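Local coordinates for kelch-like protein 7 (Homo sapiens, PDB 3II7) that serves as the substrate-specific adapter of a CUL3-RBX1 E3 ubiquitin ligase, the portion here being its Kelch-repeat beta-propeller domain, at residues A[130-142]-A[168-182]. Residues are numbered along the deposited sequence; the frame is centred on the assembly and turned at random.
Sequences WHTKPSMLTQRCS and LNSCEVYDPATETWT. With EDO (1,2-ethanediol), chain T; EDO (1,2-ethanediol), chain S.
E172 points its carboxylate at the loop 134-140 and holds two successive backbone amides on its syn lone pairs: OE1 takes L137 N at 2.8 Å, almost straight (168°), and OE2 takes T138 N. The anti side of OE2 receives R140 NH2, a salt bridge of 2.8 Å, and a water links OE2 to T138 OG1. The guanidinium also reaches S170 O, from NH1 at 3.0 Å, while L168 CD1 lies over one face. Shortening E172 to an alanine is likely to leave both loop amides without this acceptor and the buried R140 without its charge partner here. W181 lies sandwiched: Y174 CB covers one face, M136 the other, its CA 3.8 Å from the centre of the five-membered ring and CG over CZ2. W181 CG, anti to its own carbonyl carbon (chi1 -71°), brings the NE1 edge to P134, where NE1 donates in the ring plane to P134 O (2.8 Å) from above the carbonyl plane. At the far end K133 NZ pairs with E179 OE2. Leaving strand 129-133, outermost in its four-stranded blade, the loop packs on strands 171-175 and 180-184 of the next blade before reaching strand 144-148, tying consecutive Kelch blades; F120 meets Y174 and W181 edge-to-face.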
loop_
_atom_site.group_PDB
_atom_site.type_symbol
_atom_site.label_atom_id
_atom_site.label_comp_id
_atom_site.label_asym_id
_atom_site.label_seq_id
_atom_site.Cartn_x
_atom_site.Cartn_y
_atom_site.Cartn_z
ATOM N N TRP A 130 9.385 -14.028 -13.314
ATOM C CA TRP A 130 8.402 -13.003 -13.574
ATOM C C TRP A 130 7.544 -13.339 -14.784
ATOM O O TRP A 130 8.033 -13.912 -15.762
ATOM C CB TRP A 130 9.094 -11.663 -13.823
ATOM C CG TRP A 130 9.599 -10.990 -12.589
ATOM C CD1 TRP A 130 10.890 -11.012 -12.092
ATOM C CD2 TRP A 130 8.848 -10.155 -11.714
ATOM N NE1 TRP A 130 10.969 -10.244 -10.949
ATOM C CE2 TRP A 130 9.730 -9.709 -10.692
ATOM C CE3 TRP A 130 7.513 -9.734 -11.682
ATOM C CZ2 TRP A 130 9.302 -8.872 -9.653
ATOM C CZ3 TRP A 130 7.099 -8.908 -10.649
ATOM C CH2 TRP A 130 7.989 -8.497 -9.641
ATOM N N HIS A 131 6.268 -12.938 -14.718
ATOM C CA HIS A 131 5.279 -13.253 -15.731
ATOM C C HIS A 131 4.356 -12.055 -15.945
ATOM O O HIS A 131 3.875 -11.457 -14.980
ATOM C CB HIS A 131 4.464 -14.486 -15.293
ATOM C CG HIS A 131 5.312 -15.687 -14.994
ATOM N ND1 HIS A 131 5.707 -16.580 -15.966
ATOM C CD2 HIS A 131 5.886 -16.111 -13.841
ATOM C CE1 HIS A 131 6.471 -17.508 -15.426
ATOM N NE2 HIS A 131 6.592 -17.251 -14.137
ATOM N N THR A 132 4.110 -11.706 -17.204
ATOM C CA THR A 132 3.141 -10.674 -17.527
ATOM C C THR A 132 1.744 -11.269 -17.493
ATOM O O THR A 132 1.512 -12.349 -18.031
ATOM C CB THR A 132 3.432 -10.047 -18.893
ATOM O OG1 THR A 132 4.774 -9.550 -18.890
ATOM C CG2 THR A 132 2.478 -8.894 -19.187
ATOM N N LYS A 133 0.830 -10.573 -16.833
ATOM C CA LYS A 133 -0.551 -11.014 -16.687
ATOM C C LYS A 133 -1.478 -10.023 -17.362
ATOM O O LYS A 133 -1.039 -8.922 -17.752
ATOM C CB LYS A 133 -0.944 -11.161 -15.204
ATOM C CG LYS A 133 -0.037 -12.041 -14.367
ATOM C CD LYS A 133 0.320 -13.379 -14.971
ATOM C CE LYS A 133 -0.814 -14.328 -15.036
ATOM N NZ LYS A 133 -0.299 -15.797 -15.113
ATOM N N PRO A 134 -2.779 -10.394 -17.508
ATOM C CA PRO A 134 -3.705 -9.467 -18.145
ATOM C C PRO A 134 -3.707 -8.087 -17.503
ATOM O O PRO A 134 -3.695 -7.942 -16.280
ATOM C CB PRO A 134 -5.059 -10.171 -17.990
ATOM C CG PRO A 134 -4.703 -11.578 -18.122
ATOM C CD PRO A 134 -3.429 -11.701 -17.301
ATOM N N SER A 135 -3.725 -7.083 -18.348
ATOM C CA SER A 135 -3.646 -5.703 -17.910
ATOM C C SER A 135 -4.929 -5.237 -17.232
ATOM O O SER A 135 -6.036 -5.700 -17.571
ATOM C CB SER A 135 -3.398 -4.804 -19.109
ATOM O OG SER A 135 -2.069 -4.981 -19.585
ATOM N N MET A 136 -4.795 -4.275 -16.324
ATOM C CA MET A 136 -5.968 -3.611 -15.749
ATOM C C MET A 136 -6.816 -2.962 -16.820
ATOM O O MET A 136 -6.335 -2.607 -17.910
ATOM C CB MET A 136 -5.571 -2.532 -14.723
ATOM C CG MET A 136 -4.855 -3.055 -13.528
ATOM S SD MET A 136 -4.404 -1.804 -12.319
ATOM C CE MET A 136 -3.239 -0.760 -13.263
ATOM N N LEU A 137 -8.081 -2.787 -16.481
ATOM C CA LEU A 137 -9.057 -2.115 -17.367
ATOM C C LEU A 137 -8.770 -0.601 -17.505
ATOM O O LEU A 137 -9.022 -0.012 -18.567
ATOM C CB LEU A 137 -10.480 -2.338 -16.842
ATOM C CG LEU A 137 -10.948 -3.823 -16.851
ATOM C CD1 LEU A 137 -12.226 -4.007 -16.080
ATOM C CD2 LEU A 137 -11.154 -4.303 -18.281
ATOM N N THR A 138 -8.249 0.017 -16.429
ATOM C CA THR A 138 -7.891 1.448 -16.409
ATOM C C THR A 138 -6.476 1.596 -15.896
ATOM O O THR A 138 -6.117 1.031 -14.852
ATOM C CB THR A 138 -8.825 2.238 -15.484
ATOM O OG1 THR A 138 -10.207 2.067 -15.906
ATOM C CG2 THR A 138 -8.438 3.727 -15.448
ATOM N N GLN A 139 -5.674 2.338 -16.642
ATOM C CA GLN A 139 -4.327 2.643 -16.248
ATOM C C GLN A 139 -4.368 3.502 -14.985
ATOM O O GLN A 139 -5.290 4.313 -14.799
ATOM C CB GLN A 139 -3.606 3.390 -17.376
ATOM C CG GLN A 139 -4.126 4.796 -17.632
ATOM C CD GLN A 139 -3.895 5.272 -19.054
ATOM O OE1 GLN A 139 -4.628 4.915 -19.949
ATOM N NE2 GLN A 139 -2.872 6.096 -19.255
ATOM N N ARG A 140 -3.381 3.325 -14.122
ATOM C CA ARG A 140 -3.356 4.072 -12.853
ATOM C C ARG A 140 -1.984 4.097 -12.168
ATOM O O ARG A 140 -1.227 3.175 -12.315
ATOM C CB ARG A 140 -4.416 3.547 -11.875
ATOM C CG ARG A 140 -4.419 2.136 -11.611
ATOM C CD ARG A 140 -5.690 1.728 -10.825
ATOM N NE ARG A 140 -6.877 1.320 -11.622
ATOM C CZ ARG A 140 -8.145 1.613 -11.323
ATOM N NH1 ARG A 140 -8.449 2.425 -10.321
ATOM N NH2 ARG A 140 -9.138 1.160 -12.082
ATOM N N CYS A 141 -1.696 5.218 -11.491
ATOM C CA CYS A 141 -0.547 5.422 -10.580
ATOM C C CYS A 141 -1.087 5.810 -9.208
ATOM O O CYS A 141 -2.118 6.471 -9.135
ATOM C CB CYS A 141 0.317 6.600 -11.050
ATOM S SG CYS A 141 1.270 6.335 -12.510
ATOM N N SER A 142 -0.353 5.485 -8.144
ATOM C CA SER A 142 -0.661 5.963 -6.797
ATOM C C SER A 142 -1.980 5.430 -6.305
ATOM O O SER A 142 -2.612 6.023 -5.459
ATOM C CB SER A 142 -0.655 7.499 -6.747
ATOM O OG SER A 142 0.590 8.017 -7.186
ATOM N N LEU A 168 -8.937 9.050 -9.789
ATOM C CA LEU A 168 -9.973 8.074 -10.128
ATOM C C LEU A 168 -10.792 7.612 -8.917
ATOM O O LEU A 168 -10.243 7.504 -7.827
ATOM C CB LEU A 168 -9.319 6.859 -10.723
ATOM C CG LEU A 168 -8.470 7.063 -11.968
ATOM C CD1 LEU A 168 -7.542 5.815 -12.208
ATOM C CD2 LEU A 168 -9.370 7.290 -13.161
ATOM N N ASN A 169 -12.097 7.330 -9.130
ATOM C CA ASN A 169 -12.821 6.608 -8.101
ATOM C C ASN A 169 -13.011 5.135 -8.465
ATOM O O ASN A 169 -13.466 4.322 -7.638
ATOM C CB ASN A 169 -14.130 7.295 -7.725
ATOM C CG ASN A 169 -15.120 7.329 -8.849
ATOM O OD1 ASN A 169 -14.794 7.019 -10.000
ATOM N ND2 ASN A 169 -16.352 7.704 -8.529
ATOM N N SER A 170 -12.587 4.749 -9.664
ATOM C CA SER A 170 -12.879 3.417 -10.133
ATOM C C SER A 170 -12.154 2.315 -9.367
ATOM O O SER A 170 -11.042 2.512 -8.817
ATOM C CB SER A 170 -12.591 3.313 -11.604
ATOM O OG SER A 170 -11.237 3.395 -11.848
ATOM N N CYS A 171 -12.825 1.168 -9.319
ATOM C CA CYS A 171 -12.361 -0.019 -8.612
ATOM C C CYS A 171 -12.515 -1.203 -9.541
ATOM O O CYS A 171 -13.513 -1.308 -10.241
ATOM C CB CYS A 171 -13.221 -0.208 -7.349
ATOM S SG CYS A 171 -12.914 -1.723 -6.394
ATOM N N GLU A 172 -11.511 -2.083 -9.564
ATOM C CA GLU A 172 -11.620 -3.310 -10.332
ATOM C C GLU A 172 -10.961 -4.446 -9.581
ATOM O O GLU A 172 -10.146 -4.207 -8.667
ATOM C CB GLU A 172 -11.048 -3.134 -11.738
ATOM C CG GLU A 172 -9.658 -2.553 -11.813
ATOM C CD GLU A 172 -9.192 -2.358 -13.247
ATOM O OE1 GLU A 172 -9.061 -3.371 -13.957
ATOM O OE2 GLU A 172 -8.978 -1.184 -13.655
ATOM N N VAL A 173 -11.344 -5.673 -9.944
ATOM C CA VAL A 173 -10.854 -6.879 -9.222
ATOM C C VAL A 173 -10.348 -7.922 -10.206
ATOM O O VAL A 173 -10.940 -8.137 -11.268
ATOM C CB VAL A 173 -11.907 -7.454 -8.293
ATOM C CG1 VAL A 173 -13.172 -7.926 -9.054
ATOM C CG2 VAL A 173 -11.335 -8.595 -7.433
ATOM N N TYR A 174 -9.200 -8.524 -9.882
ATOM C CA TYR A 174 -8.593 -9.548 -10.677
ATOM C C TYR A 174 -8.719 -10.879 -9.937
ATOM O O TYR A 174 -8.406 -10.964 -8.756
ATOM C CB TYR A 174 -7.120 -9.263 -10.848
ATOM C CG TYR A 174 -6.324 -10.320 -11.588
ATOM C CD1 TYR A 174 -6.373 -10.400 -12.989
ATOM C CD2 TYR A 174 -5.527 -11.243 -10.908
ATOM C CE1 TYR A 174 -5.623 -11.318 -13.689
ATOM C CE2 TYR A 174 -4.765 -12.184 -11.618
ATOM C CZ TYR A 174 -4.839 -12.223 -13.007
ATOM O OH TYR A 174 -4.092 -13.136 -13.751
ATOM N N ASP A 175 -9.189 -11.910 -10.632
ATOM C CA ASP A 175 -9.286 -13.225 -10.071
ATOM C C ASP A 175 -8.191 -14.086 -10.696
ATOM O O ASP A 175 -8.239 -14.375 -11.891
ATOM C CB ASP A 175 -10.648 -13.840 -10.368
ATOM C CG ASP A 175 -10.833 -15.195 -9.708
ATOM O OD1 ASP A 175 -9.860 -15.788 -9.207
ATOM O OD2 ASP A 175 -11.978 -15.667 -9.676
ATOM N N PRO A 176 -7.191 -14.494 -9.905
ATOM C CA PRO A 176 -6.123 -15.309 -10.501
ATOM C C PRO A 176 -6.615 -16.620 -11.144
ATOM O O PRO A 176 -5.949 -17.156 -12.022
ATOM C CB PRO A 176 -5.206 -15.591 -9.314
ATOM C CG PRO A 176 -5.414 -14.451 -8.411
ATOM C CD PRO A 176 -6.881 -14.139 -8.505
ATOM N N ALA A 177 -7.750 -17.124 -10.690
ATOM C CA ALA A 177 -8.307 -18.367 -11.224
ATOM C C ALA A 177 -8.781 -18.194 -12.657
ATOM O O ALA A 177 -8.622 -19.090 -13.464
ATOM C CB ALA A 177 -9.442 -18.860 -10.364
ATOM N N THR A 178 -9.349 -17.019 -12.949
ATOM C CA THR A 178 -9.944 -16.728 -14.280
ATOM C C THR A 178 -9.038 -15.854 -15.142
ATOM O O THR A 178 -9.294 -15.682 -16.326
ATOM C CB THR A 178 -11.283 -15.996 -14.155
ATOM O OG1 THR A 178 -11.064 -14.705 -13.600
ATOM C CG2 THR A 178 -12.321 -16.794 -13.314
ATOM N N GLU A 179 -8.012 -15.264 -14.511
ATOM C CA GLU A 179 -7.137 -14.254 -15.133
ATOM C C GLU A 179 -7.937 -13.155 -15.810
ATOM O O GLU A 179 -7.588 -12.660 -16.901
ATOM C CB GLU A 179 -6.105 -14.912 -16.066
ATOM C CG GLU A 179 -5.156 -15.844 -15.298
ATOM C CD GLU A 179 -3.829 -16.134 -16.004
ATOM O OE1 GLU A 179 -3.677 -15.797 -17.198
ATOM O OE2 GLU A 179 -2.942 -16.725 -15.335
ATOM N N THR A 180 -8.997 -12.729 -15.127
ATOM C CA THR A 180 -9.856 -11.678 -15.626
ATOM C C THR A 180 -9.980 -10.513 -14.632
ATOM O O THR A 180 -10.127 -10.744 -13.421
ATOM C CB THR A 180 -11.262 -12.216 -15.854
ATOM O OG1 THR A 180 -11.214 -13.424 -16.664
ATOM C CG2 THR A 180 -12.146 -11.146 -16.524
ATOM N N TRP A 181 -9.950 -9.287 -15.168
ATOM C CA TRP A 181 -10.322 -8.067 -14.435
ATOM C C TRP A 181 -11.803 -7.768 -14.622
ATOM O O TRP A 181 -12.338 -7.838 -15.766
ATOM C CB TRP A 181 -9.474 -6.865 -14.903
ATOM C CG TRP A 181 -8.016 -6.916 -14.473
ATOM C CD1 TRP A 181 -6.957 -7.344 -15.216
ATOM C CD2 TRP A 181 -7.467 -6.464 -13.234
ATOM N NE1 TRP A 181 -5.793 -7.192 -14.524
ATOM C CE2 TRP A 181 -6.071 -6.691 -13.286
ATOM C CE3 TRP A 181 -8.027 -5.918 -12.042
ATOM C CZ2 TRP A 181 -5.214 -6.379 -12.213
ATOM C CZ3 TRP A 181 -7.178 -5.612 -10.979
ATOM C CH2 TRP A 181 -5.775 -5.837 -11.082
ATOM N N THR A 182 -12.471 -7.461 -13.518
ATOM C CA THR A 182 -13.887 -7.065 -13.508
ATOM C C THR A 182 -14.059 -5.685 -12.866
ATOM O O THR A 182 -13.548 -5.445 -11.737
ATOM C CB THR A 182 -14.712 -8.087 -12.759
ATOM O OG1 THR A 182 -14.580 -9.356 -13.420
ATOM C CG2 THR A 182 -16.218 -7.667 -12.720
HETATM C C1 EDO T . -5.658 -2.277 -22.480
HETATM O O1 EDO T . -4.601 -2.945 -23.184
HETATM C C2 EDO T . -5.835 -2.882 -21.085
HETATM O O2 EDO T . -7.022 -2.364 -20.464
HETATM C C1 EDO S . -8.415 -18.177 -6.497
HETATM O O1 EDO S . -8.996 -19.474 -6.351
HETATM C C2 EDO S . -9.483 -17.120 -6.255
HETATM O O2 EDO S . -10.566 -17.337 -7.145
HETATM O O HOH W 1 -11.180 0.259 -14.239
HETATM O O HOH W 2 -11.836 4.032 -14.565
#